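Local coordinates for uncharacterized protein (Staphylococcus saprophyticus subsp. saprophyticus ATCC 15305, PDB 3FOJ) that is of unknown function but has a rhodanese-like domain, a fold best known from sulfurtransferases, and may act in sulfur transfer, at residues E57-I62 / N79-V84; M1-V6 / N85-M90; I62-G67 / G89-G94. One frame throughout, in Å; residues are numbered along the deposited sequence.

Interaction 1. Residues E57-I62 / N79-V84; sequences ETYYII and NGVNAV
Tyr60 and Val84 run alongside each other from neighbouring parallel strands, and the ring carbon CD2 of Tyr60 rests 3.8 Å from CB of Val84. Thr58 joins them on this face: with OG1 beside the backbone N (chi1 -58°), CG2 is left anti to it and faces Val84, CG2 to CG2 at 3.8 Å. The other face carries Tyr59, Ile61 and Ala83. Tyr59 lies nearly perpendicular to Val81 and presents its ring edge to Asn82 O, while its hydroxyl is held by the backbone N of Asn54. CG1 of Ile61 passes the small methyl CB of Ala83 at 4.2 Å, and Ile61 packs against Val72, Val73 and Leu76 of helix 67-77, a buried site suited to a branched aliphatic chain. Between the faces, Tyr59 N bonds to Asn82 O and Ile61 N to Val84 O, both at 2.9 Å, and Val84 N returns a bond to Tyr59 O. Where the strands diverge, a water links Asn82 N to Glu57 O. These strands frame a beta-alpha-beta unit; inter-strand pairing of backbone groups suits a buried, mainly apolar Tyr59 face, whereas the Thr58 and Asn82 end opposite is partly exposed and more polar.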
ATOM      1  N   GLU A  57      12.593   3.263  -6.695  1.00 13.91           N
ATOM      2  CA  GLU A  57      12.116   2.701  -5.436  1.00 14.40           C
ATOM      3  C   GLU A  57      11.001   1.676  -5.610  1.00 13.64           C
ATOM      4  O   GLU A  57      10.493   1.472  -6.711  1.00 13.66           O
ATOM      5  CB  GLU A  57      11.634   3.831  -4.528  1.00 17.00           C
ATOM      6  CG  GLU A  57      12.702   4.878  -4.248  1.00 21.46           C
ATOM      7  CD  GLU A  57      12.154   6.103  -3.544  1.00 24.35           C
ATOM      8  OE1 GLU A  57      11.558   5.952  -2.460  1.00 27.90           O
ATOM      9  OE2 GLU A  57      12.322   7.221  -4.078  1.00 27.17           O
ATOM     10  N   THR A  58      10.631   1.039  -4.503  1.00 12.68           N
ATOM     11  CA  THR A  58       9.573   0.032  -4.503  1.00 11.91           C
ATOM     12  C   THR A  58       8.452   0.472  -3.573  1.00 10.51           C
ATOM     13  O   THR A  58       8.698   1.057  -2.521  1.00 10.81           O
ATOM     14  CB  THR A  58      10.111  -1.332  -4.045  1.00 12.50           C
ATOM     15  OG1 THR A  58      11.179  -1.728  -4.914  1.00 16.43           O
ATOM     16  CG2 THR A  58       9.010  -2.389  -4.092  1.00 13.58           C
ATOM     17  N   TYR A  59       7.216   0.186  -3.968  1.00 10.13           N
ATOM     18  CA  TYR A  59       6.057   0.579  -3.178  1.00  9.96           C
ATOM     19  C   TYR A  59       5.156  -0.593  -2.809  1.00  8.89           C
ATOM     20  O   TYR A  59       4.823  -1.426  -3.654  1.00 10.56           O
ATOM     21  CB  TYR A  59       5.247   1.627  -3.946  1.00  9.90           C
ATOM     22  CG  TYR A  59       6.030   2.884  -4.236  1.00  9.82           C
ATOM     23  CD1 TYR A  59       6.956   2.937  -5.284  1.00  9.57           C
ATOM     24  CD2 TYR A  59       5.889   4.007  -3.424  1.00 10.20           C
ATOM     25  CE1 TYR A  59       7.722   4.084  -5.505  1.00 10.31           C
ATOM     26  CE2 TYR A  59       6.644   5.144  -3.632  1.00 10.81           C
ATOM     27  CZ  TYR A  59       7.559   5.182  -4.671  1.00 12.17           C
ATOM     28  OH  TYR A  59       8.312   6.318  -4.851  1.00 11.88           O
ATOM     29  N   TYR A  60       4.767  -0.639  -1.537  1.00  7.94           N
ATOM     30  CA  TYR A  60       3.890  -1.684  -1.032  1.00  7.51           C
ATOM     31  C   TYR A  60       2.482  -1.108  -1.043  1.00  7.91           C
ATOM     32  O   TYR A  60       2.222  -0.078  -0.431  1.00  9.38           O
ATOM     33  CB  TYR A  60       4.325  -2.100   0.377  1.00  8.92           C
ATOM     34  CG  TYR A  60       5.681  -2.778   0.387  1.00  9.50           C
ATOM     35  CD1 TYR A  60       6.861  -2.034   0.370  1.00 12.61           C
ATOM     36  CD2 TYR A  60       5.781  -4.168   0.362  1.00 10.73           C
ATOM     37  CE1 TYR A  60       8.116  -2.668   0.323  1.00 11.21           C
ATOM     38  CE2 TYR A  60       7.020  -4.804   0.313  1.00 11.75           C
ATOM     39  CZ  TYR A  60       8.178  -4.054   0.295  1.00 12.19           C
ATOM     40  OH  TYR A  60       9.396  -4.696   0.248  1.00 13.45           O
ATOM     41  N   ILE A  61       1.580  -1.782  -1.747  1.00  7.05           N
ATOM     42  CA  ILE A  61       0.212  -1.306  -1.912  1.00  7.70           C
ATOM     43  C   ILE A  61      -0.786  -2.046  -1.039  1.00  8.70           C
ATOM     44  O   ILE A  61      -0.819  -3.273  -1.029  1.00  7.54           O
ATOM     45  CB  ILE A  61      -0.212  -1.453  -3.387  1.00  6.73           C
ATOM     46  CG1 ILE A  61       0.908  -0.931  -4.308  1.00  7.83           C
ATOM     47  CG2 ILE A  61      -1.534  -0.749  -3.628  1.00  8.38           C
ATOM     48  CD1 ILE A  61       1.328   0.520  -4.072  1.00  8.84           C
ATOM     49  N   ILE A  62      -1.619  -1.295  -0.321  1.00  9.39           N
ATOM     50  CA  ILE A  62      -2.611  -1.911   0.556  1.00  9.75           C
ATOM     51  C   ILE A  62      -3.999  -1.282   0.395  1.00 10.17           C
ATOM     52  O   ILE A  62      -4.126  -0.082   0.162  1.00  9.63           O
ATOM     53  CB  ILE A  62      -2.149  -1.827   2.041  1.00  9.02           C
ATOM     54  CG1 ILE A  62      -3.015  -2.734   2.908  1.00  9.82           C
ATOM     55  CG2 ILE A  62      -2.202  -0.384   2.536  1.00 10.30           C
ATOM     56  CD1 ILE A  62      -2.498  -2.864   4.330  1.00 11.71           C
ATOM     57  N   ASN A  79       3.309   0.116 -15.852  1.00 13.59           N
ATOM     58  CA  ASN A  79       3.638   1.508 -16.120  1.00 14.79           C
ATOM     59  C   ASN A  79       5.063   1.817 -15.635  1.00 14.92           C
ATOM     60  O   ASN A  79       5.431   2.973 -15.425  1.00 16.38           O
ATOM     61  CB  ASN A  79       2.598   2.440 -15.474  1.00 15.35           C
ATOM     62  CG  ASN A  79       1.343   2.593 -16.333  1.00 16.86           C
ATOM     63  OD1 ASN A  79       1.357   3.288 -17.352  1.00 19.14           O
ATOM     64  ND2 ASN A  79       0.260   1.936 -15.933  1.00 14.52           N
ATOM     65  N   GLY A  80       5.857   0.760 -15.455  1.00 13.89           N
ATOM     66  CA  GLY A  80       7.246   0.916 -15.047  1.00 14.47           C
ATOM     67  C   GLY A  80       7.560   1.147 -13.581  1.00 14.73           C
ATOM     68  O   GLY A  80       8.683   1.517 -13.240  1.00 16.12           O
ATOM     69  N   VAL A  81       6.583   0.924 -12.712  1.00 13.92           N
ATOM     70  CA  VAL A  81       6.771   1.124 -11.282  1.00 12.99           C
ATOM     71  C   VAL A  81       6.973  -0.206 -10.560  1.00 13.06           C
ATOM     72  O   VAL A  81       6.377  -1.217 -10.932  1.00 14.22           O
ATOM     73  CB  VAL A  81       5.545   1.845 -10.673  1.00 12.25           C
ATOM     74  CG1 VAL A  81       5.714   1.998  -9.166  1.00 13.17           C
ATOM     75  CG2 VAL A  81       5.366   3.207 -11.334  1.00 16.44           C
ATOM     76  N   ASN A  82       7.818  -0.203  -9.533  1.00 12.83           N
ATOM     77  CA  ASN A  82       8.066  -1.411  -8.752  1.00 12.60           C
ATOM     78  C   ASN A  82       7.065  -1.439  -7.608  1.00 10.81           C
ATOM     79  O   ASN A  82       7.122  -0.604  -6.708  1.00 11.63           O
ATOM     80  CB  ASN A  82       9.487  -1.411  -8.191  1.00 15.71           C
ATOM     81  CG  ASN A  82      10.529  -1.200  -9.263  1.00 20.29           C
ATOM     82  OD1 ASN A  82      10.993  -0.079  -9.487  1.00 23.30           O
ATOM     83  ND2 ASN A  82      10.892  -2.276  -9.950  1.00 19.83           N
ATOM     84  N   ALA A  83       6.152  -2.405  -7.639  1.00 10.01           N
ATOM     85  CA  ALA A  83       5.127  -2.504  -6.606  1.00  9.51           C
ATOM     86  C   ALA A  83       4.933  -3.924  -6.087  1.00 10.62           C
ATOM     87  O   ALA A  83       5.127  -4.897  -6.812  1.00 11.88           O
ATOM     88  CB  ALA A  83       3.810  -1.964  -7.138  1.00 10.39           C
ATOM     89  N   VAL A  84       4.538  -4.015  -4.823  1.00  8.78           N
ATOM     90  CA  VAL A  84       4.308  -5.287  -4.151  1.00  8.53           C
ATOM     91  C   VAL A  84       2.959  -5.231  -3.445  1.00  8.68           C
ATOM     92  O   VAL A  84       2.650  -4.256  -2.764  1.00  8.25           O
ATOM     93  CB  VAL A  84       5.411  -5.563  -3.110  1.00  8.22           C
ATOM     94  CG1 VAL A  84       5.183  -6.918  -2.455  1.00  8.74           C
ATOM     95  CG2 VAL A  84       6.781  -5.504  -3.778  1.00  7.56           C
TER
HETATM   96  O   HOH W   1       9.062   2.239  -8.834  1.00 29.32           O

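Interaction 2. Residues M1-V6 / N85-M90; sequences MESITV and NVEGGM
Ser3 reaches Glu87 because its OG stands between the backbone N and the carbonyl carbon (chi1 71°), while Glu87 sets CG anti to its own carbonyl carbon and runs extended from there back over Ser3. The hydroxyl donates to OE2 at 2.7 Å, meeting the carboxylate from above its plane, 53° out of it. CG of Glu87 also lies 3.3 Å from Ile4 O. Asn85 lies on the Ser3 face, toward helix 67-77, and CE of selenomethionine Met1 brushes its CB at 4.1 Å; the amide itself is engaged by Ser69 and Gly66. On the reverse face Ile4 leans toward Tyr60 and Val84. The short parallel pairing rests on Asn85 N to Glu2 O, Ile4 N to Asn85 O and Glu87 N to Ile4 O. Beyond it, Val6 CG1 packs on Val86 CG1 at 3.9 Å, and a water accepts from Val6 N and donates to Glu87 O. Thr5 is the N-cap of helix 6-11: its side chain caps a backbone N of the first turn and Glu8 bonds back to Thr5 N, consistent with a capping box. The chain start is thus added as an edge strand by backbone bonds, with a hydroxyl-carboxylate bond added at Ser3.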
HETATM    1  N   MSE A   1       3.236 -11.272 -10.397  1.00 20.86           N
HETATM    2  CA  MSE A   1       3.066 -10.200  -9.377  1.00 20.72           C
HETATM    3  C   MSE A   1       3.718 -10.599  -8.063  1.00 18.83           C
HETATM    4  O   MSE A   1       3.702 -11.766  -7.678  1.00 19.16           O
HETATM    5  CB  MSE A   1       1.578  -9.926  -9.137  1.00 23.98           C
HETATM    6  CG  MSE A   1       1.312  -8.922  -8.028  1.00 26.90           C
HETATM    7 SE   MSE A   1      -0.564  -8.679  -7.675  1.00 33.76          SE
HETATM    8  CE  MSE A   1      -0.844 -10.195  -6.515  1.00 31.43           C
ATOM      9  N   GLU A   2       4.291  -9.618  -7.373  1.00 15.88           N
ATOM     10  CA  GLU A   2       4.934  -9.866  -6.092  1.00 15.04           C
ATOM     11  C   GLU A   2       3.975  -9.524  -4.967  1.00 13.93           C
ATOM     12  O   GLU A   2       3.150  -8.617  -5.094  1.00 13.46           O
ATOM     13  CB  GLU A   2       6.185  -9.008  -5.941  1.00 16.96           C
ATOM     14  CG  GLU A   2       7.238  -9.248  -6.996  1.00 17.83           C
ATOM     15  CD  GLU A   2       8.430  -8.345  -6.808  1.00 19.89           C
ATOM     16  OE1 GLU A   2       9.024  -8.379  -5.711  1.00 21.04           O
ATOM     17  OE2 GLU A   2       8.773  -7.603  -7.755  1.00 20.24           O
ATOM     18  N   SER A   3       4.097 -10.245  -3.861  1.00 13.34           N
ATOM     19  CA  SER A   3       3.239  -9.999  -2.717  1.00 14.48           C
ATOM     20  C   SER A   3       3.911 -10.419  -1.422  1.00 15.45           C
ATOM     21  O   SER A   3       4.832 -11.235  -1.416  1.00 16.53           O
ATOM     22  CB  SER A   3       1.920 -10.758  -2.862  1.00 17.67           C
ATOM     23  OG  SER A   3       2.116 -12.151  -2.696  1.00 21.87           O
ATOM     24  N   ILE A   4       3.446  -9.840  -0.326  1.00 13.76           N
ATOM     25  CA  ILE A   4       3.959 -10.167   0.992  1.00 14.06           C
ATOM     26  C   ILE A   4       2.756 -10.188   1.920  1.00 12.48           C
ATOM     27  O   ILE A   4       1.725  -9.585   1.619  1.00 13.89           O
ATOM     28  CB  ILE A   4       4.976  -9.126   1.494  1.00 16.55           C
ATOM     29  CG1 ILE A   4       4.314  -7.755   1.622  1.00 18.45           C
ATOM     30  CG2 ILE A   4       6.165  -9.078   0.547  1.00 19.07           C
ATOM     31  CD1 ILE A   4       5.133  -6.759   2.429  1.00 19.09           C
ATOM     32  N   THR A   5       2.881 -10.890   3.040  1.00 11.69           N
ATOM     33  CA  THR A   5       1.786 -10.979   3.994  1.00 11.93           C
ATOM     34  C   THR A   5       1.829  -9.802   4.961  1.00 11.33           C
ATOM     35  O   THR A   5       2.819  -9.070   5.023  1.00  9.68           O
ATOM     36  CB  THR A   5       1.865 -12.278   4.807  1.00 12.75           C
ATOM     37  OG1 THR A   5       3.071 -12.278   5.580  1.00 14.86           O
ATOM     38  CG2 THR A   5       1.855 -13.489   3.874  1.00 14.60           C
ATOM     39  N   VAL A   6       0.750  -9.615   5.716  1.00 12.86           N
ATOM     40  CA  VAL A   6       0.708  -8.520   6.674  1.00 14.13           C
ATOM     41  C   VAL A   6       1.711  -8.763   7.788  1.00 14.61           C
ATOM     42  O   VAL A   6       2.269  -7.819   8.342  1.00 13.68           O
ATOM     43  CB  VAL A   6      -0.700  -8.339   7.280  1.00 16.19           C
ATOM     44  CG1 VAL A   6      -1.657  -7.857   6.208  1.00 17.25           C
ATOM     45  CG2 VAL A   6      -1.185  -9.640   7.887  1.00 18.42           C
ATOM     46  N   ASN A  85       2.156  -6.277  -3.611  1.00  7.86           N
ATOM     47  CA  ASN A  85       0.843  -6.315  -2.984  1.00  9.64           C
ATOM     48  C   ASN A  85       0.913  -6.804  -1.540  1.00  9.31           C
ATOM     49  O   ASN A  85       1.697  -7.691  -1.214  1.00 11.29           O
ATOM     50  CB  ASN A  85      -0.088  -7.233  -3.782  1.00 10.77           C
ATOM     51  CG  ASN A  85      -1.521  -7.163  -3.299  1.00 12.57           C
ATOM     52  OD1 ASN A  85      -2.072  -6.079  -3.145  1.00 14.33           O
ATOM     53  ND2 ASN A  85      -2.132  -8.318  -3.065  1.00 13.94           N
ATOM     54  N   VAL A  86       0.108  -6.205  -0.668  1.00  9.45           N
ATOM     55  CA  VAL A  86       0.059  -6.640   0.721  1.00  9.16           C
ATOM     56  C   VAL A  86      -1.186  -7.520   0.822  1.00 10.43           C
ATOM     57  O   VAL A  86      -2.317  -7.027   0.814  1.00  9.53           O
ATOM     58  CB  VAL A  86      -0.066  -5.457   1.692  1.00  9.20           C
ATOM     59  CG1 VAL A  86      -0.107  -5.979   3.124  1.00 10.21           C
ATOM     60  CG2 VAL A  86       1.113  -4.510   1.511  1.00  9.12           C
ATOM     61  N   GLU A  87      -0.971  -8.828   0.898  1.00  9.74           N
ATOM     62  CA  GLU A  87      -2.072  -9.782   0.950  1.00 11.98           C
ATOM     63  C   GLU A  87      -3.013  -9.600   2.137  1.00 11.39           C
ATOM     64  O   GLU A  87      -2.581  -9.307   3.250  1.00 11.18           O
ATOM     65  CB  GLU A  87      -1.525 -11.213   0.959  1.00 15.28           C
ATOM     66  CG  GLU A  87      -0.445 -11.473  -0.083  1.00 20.56           C
ATOM     67  CD  GLU A  87      -0.145 -12.950  -0.262  1.00 23.88           C
ATOM     68  OE1 GLU A  87      -0.069 -13.674   0.754  1.00 25.78           O
ATOM     69  OE2 GLU A  87       0.026 -13.383  -1.422  1.00 27.59           O
ATOM     70  N   GLY A  88      -4.307  -9.765   1.882  1.00 11.12           N
ATOM     71  CA  GLY A  88      -5.289  -9.650   2.947  1.00 11.86           C
ATOM     72  C   GLY A  88      -5.815  -8.259   3.248  1.00 12.47           C
ATOM     73  O   GLY A  88      -6.885  -8.119   3.837  1.00 12.62           O
ATOM     74  N   GLY A  89      -5.056  -7.234   2.876  1.00 11.57           N
ATOM     75  CA  GLY A  89      -5.480  -5.864   3.108  1.00 11.56           C
ATOM     76  C   GLY A  89      -5.526  -5.412   4.557  1.00 11.97           C
ATOM     77  O   GLY A  89      -5.042  -6.101   5.462  1.00 12.41           O
HETATM   78  N   MSE A  90      -6.105  -4.233   4.774  1.00 13.00           N
HETATM   79  CA  MSE A  90      -6.224  -3.680   6.115  1.00 13.41           C
HETATM   80  C   MSE A  90      -7.102  -4.563   6.998  1.00 14.19           C
HETATM   81  O   MSE A  90      -7.011  -4.499   8.227  1.00 13.28           O
HETATM   82  CB  MSE A  90      -6.779  -2.253   6.057  1.00 15.66           C
HETATM   83  CG  MSE A  90      -5.785  -1.222   5.512  1.00 14.60           C
HETATM   84 SE   MSE A  90      -4.251  -0.915   6.677  1.00 21.79          SE
HETATM   85  CE  MSE A  90      -5.108   0.248   7.964  1.00 16.11           C
TER
HETATM   86  O   HOH W   2      -1.478 -11.301   4.863  1.00 15.63           O

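Interaction 3. Residues I62-G67 / G89-G94; sequences ICKAGG and GMDEFG
Gly89 presses its bare backbone against the loop at Cys63, Lys64 and Ala65, its CA only 3.3 Å from Cys63 O. Glycine suits the site because phi is positive and the loop backbone closes directly over CA. The first turn of helix 89-93 then offers two N-H groups: Met90 N to Cys63 O at 2.8 Å, and Asp91 N to Lys64 O at 3.0 Å, the donor lying in the carbonyl plane. Buried beside them, Ile62 sends CG1 anti to its backbone N (chi1 -167°), and its CD1 meets SE of selenomethionine Met90 at 3.5 Å, the two chains nearly perpendicular. The solvent side is looser. Lys64 runs extended past Asp91, CG 3.6 Å from OD1, yet NZ stays 5.3 Å from OD2, too far for a salt bridge. Within the loop, Gly66 N donates to Cys63 SG at 3.0 Å. Cys63 to Arg68 match the Cys-(X)4-Arg pattern of rhodanese-family loops, whose cysteine carries the persulfide in active members; a similar role is only probable here. Two loop carbonyls are therefore satisfied by a helix N-terminus, fixing the loop's path through its backbone while the charged side chains outside remain only loosely associated.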
ATOM      1  N   ILE A  62      -1.619  -1.295  -0.321  1.00  9.39           N
ATOM      2  CA  ILE A  62      -2.611  -1.911   0.556  1.00  9.75           C
ATOM      3  C   ILE A  62      -3.999  -1.282   0.395  1.00 10.17           C
ATOM      4  O   ILE A  62      -4.126  -0.082   0.162  1.00  9.63           O
ATOM      5  CB  ILE A  62      -2.149  -1.827   2.041  1.00  9.02           C
ATOM      6  CG1 ILE A  62      -3.015  -2.734   2.908  1.00  9.82           C
ATOM      7  CG2 ILE A  62      -2.202  -0.384   2.536  1.00 10.30           C
ATOM      8  CD1 ILE A  62      -2.498  -2.864   4.330  1.00 11.71           C
ATOM      9  N   CYS A  63      -5.031  -2.115   0.497  1.00  8.74           N
ATOM     10  CA  CYS A  63      -6.409  -1.661   0.382  0.50  9.29           C
ATOM     11  C   CYS A  63      -7.191  -2.330   1.506  1.00 10.48           C
ATOM     12  O   CYS A  63      -6.600  -2.821   2.461  1.00 10.04           O
ATOM     13  CB  CYS A  63      -6.995  -2.047  -0.979  0.50  8.78           C
ATOM     14  SG  CYS A  63      -7.126  -3.821  -1.280  0.50 18.91           S
ATOM     15  N   LYS A  64      -8.514  -2.345   1.404  1.00 11.17           N
ATOM     16  CA  LYS A  64      -9.327  -2.970   2.440  1.00 13.25           C
ATOM     17  C   LYS A  64      -9.172  -4.491   2.507  1.00 13.33           C
ATOM     18  O   LYS A  64      -8.912  -5.041   3.580  1.00 12.84           O
ATOM     19  CB  LYS A  64     -10.809  -2.629   2.233  1.00 15.23           C
ATOM     20  CG  LYS A  64     -11.758  -3.413   3.139  1.00 19.13           C
ATOM     21  CD  LYS A  64     -13.199  -3.280   2.665  1.00 24.12           C
ATOM     22  CE  LYS A  64     -14.119  -4.263   3.381  1.00 26.90           C
ATOM     23  NZ  LYS A  64     -15.477  -4.290   2.766  1.00 29.65           N
ATOM     24  N   ALA A  65      -9.308  -5.164   1.365  1.00 15.87           N
ATOM     25  CA  ALA A  65      -9.252  -6.626   1.336  1.00 18.36           C
ATOM     26  C   ALA A  65      -8.123  -7.340   0.591  1.00 19.97           C
ATOM     27  O   ALA A  65      -8.011  -8.562   0.690  1.00 23.43           O
ATOM     28  CB  ALA A  65     -10.596  -7.164   0.841  1.00 17.37           C
ATOM     29  N   GLY A  66      -7.302  -6.617  -0.162  1.00 19.79           N
ATOM     30  CA  GLY A  66      -6.208  -7.275  -0.863  1.00 17.98           C
ATOM     31  C   GLY A  66      -6.358  -7.493  -2.360  1.00 16.59           C
ATOM     32  O   GLY A  66      -5.363  -7.660  -3.075  1.00 17.21           O
ATOM     33  N   GLY A  67      -7.595  -7.502  -2.841  1.00 15.77           N
ATOM     34  CA  GLY A  67      -7.834  -7.701  -4.260  1.00 16.58           C
ATOM     35  C   GLY A  67      -7.587  -6.446  -5.082  1.00 16.47           C
ATOM     36  O   GLY A  67      -6.860  -6.484  -6.077  1.00 16.34           O
ATOM     37  N   GLY A  89      -5.056  -7.234   2.876  1.00 11.57           N
ATOM     38  CA  GLY A  89      -5.480  -5.864   3.108  1.00 11.56           C
ATOM     39  C   GLY A  89      -5.526  -5.412   4.557  1.00 11.97           C
ATOM     40  O   GLY A  89      -5.042  -6.101   5.462  1.00 12.41           O
HETATM   41  N   MSE A  90      -6.105  -4.233   4.774  1.00 13.00           N
HETATM   42  CA  MSE A  90      -6.224  -3.680   6.115  1.00 13.41           C
HETATM   43  C   MSE A  90      -7.102  -4.563   6.998  1.00 14.19           C
HETATM   44  O   MSE A  90      -7.011  -4.499   8.227  1.00 13.28           O
HETATM   45  CB  MSE A  90      -6.779  -2.253   6.057  1.00 15.66           C
HETATM   46  CG  MSE A  90      -5.785  -1.222   5.512  1.00 14.60           C
HETATM   47 SE   MSE A  90      -4.251  -0.915   6.677  1.00 21.79          SE
HETATM   48  CE  MSE A  90      -5.108   0.248   7.964  1.00 16.11           C
ATOM     49  N   ASP A  91      -7.953  -5.381   6.383  1.00 13.58           N
ATOM     50  CA  ASP A  91      -8.795  -6.289   7.160  1.00 14.51           C
ATOM     51  C   ASP A  91      -7.875  -7.180   7.989  1.00 16.03           C
ATOM     52  O   ASP A  91      -8.083  -7.367   9.186  1.00 17.32           O
ATOM     53  CB  ASP A  91      -9.644  -7.197   6.258  1.00 16.40           C
ATOM     54  CG  ASP A  91     -10.799  -6.469   5.600  1.00 17.95           C
ATOM     55  OD1 ASP A  91     -11.236  -5.426   6.127  1.00 21.44           O
ATOM     56  OD2 ASP A  91     -11.286  -6.959   4.559  1.00 23.45           O
ATOM     57  N   GLU A  92      -6.861  -7.742   7.338  1.00 14.53           N
ATOM     58  CA  GLU A  92      -5.921  -8.617   8.027  1.00 15.16           C
ATOM     59  C   GLU A  92      -4.845  -7.874   8.815  1.00 14.29           C
ATOM     60  O   GLU A  92      -4.328  -8.394   9.807  1.00 15.87           O
ATOM     61  CB  GLU A  92      -5.279  -9.584   7.027  1.00 16.74           C
ATOM     62  CG  GLU A  92      -6.178 -10.766   6.684  1.00 20.12           C
ATOM     63  CD  GLU A  92      -5.568 -11.692   5.654  1.00 21.15           C
ATOM     64  OE1 GLU A  92      -4.342 -11.919   5.706  1.00 23.40           O
ATOM     65  OE2 GLU A  92      -6.322 -12.208   4.802  1.00 24.60           O
ATOM     66  N   PHE A  93      -4.505  -6.661   8.388  1.00 13.51           N
ATOM     67  CA  PHE A  93      -3.498  -5.889   9.107  1.00 12.83           C
ATOM     68  C   PHE A  93      -4.016  -5.603  10.517  1.00 13.66           C
ATOM     69  O   PHE A  93      -3.256  -5.628  11.486  1.00 14.99           O
ATOM     70  CB  PHE A  93      -3.212  -4.565   8.392  1.00 13.37           C
ATOM     71  CG  PHE A  93      -2.038  -3.817   8.962  1.00 12.97           C
ATOM     72  CD1 PHE A  93      -0.750  -4.047   8.485  1.00 13.77           C
ATOM     73  CD2 PHE A  93      -2.212  -2.913  10.004  1.00 13.20           C
ATOM     74  CE1 PHE A  93       0.348  -3.386   9.040  1.00 15.07           C
ATOM     75  CE2 PHE A  93      -1.121  -2.248  10.566  1.00 13.27           C
ATOM     76  CZ  PHE A  93       0.161  -2.485  10.083  1.00 13.74           C
ATOM     77  N   GLY A  94      -5.313  -5.331  10.618  1.00 14.54           N
ATOM     78  CA  GLY A  94      -5.912  -5.053  11.912  1.00 14.70           C
ATOM     79  C   GLY A  94      -6.107  -3.578  12.194  1.00 15.00           C
ATOM     80  O   GLY A  94      -5.662  -2.724  11.426  1.00 17.79           O
TER

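How the interactions relate
Strand 82-86 and its continuation into helix 89-93 tie all three contacts together. Interaction 1 lies within the parallel sheet and is the nearest to core, none of its touching residues being exposed. Interaction 2 adds strand 3-4 on the other side of strand 82-86, at the sheet's edge, and mixes buried with exposed residues; the two meet where Tyr60 CD2 touches Ile4 CD1 at 3.4 Å. Interaction 3, equally mixed, moves off the C-terminal end of the sheet, beginning at Ile62, the last residue of strand 58-62, and binds a loop to a helix start. It shares Ile62 with interaction 1 and Gly89 and Met90 with interaction 2, while Asn85 ND2, probably bonded to Gly66 O, connects interaction 2 to the loop.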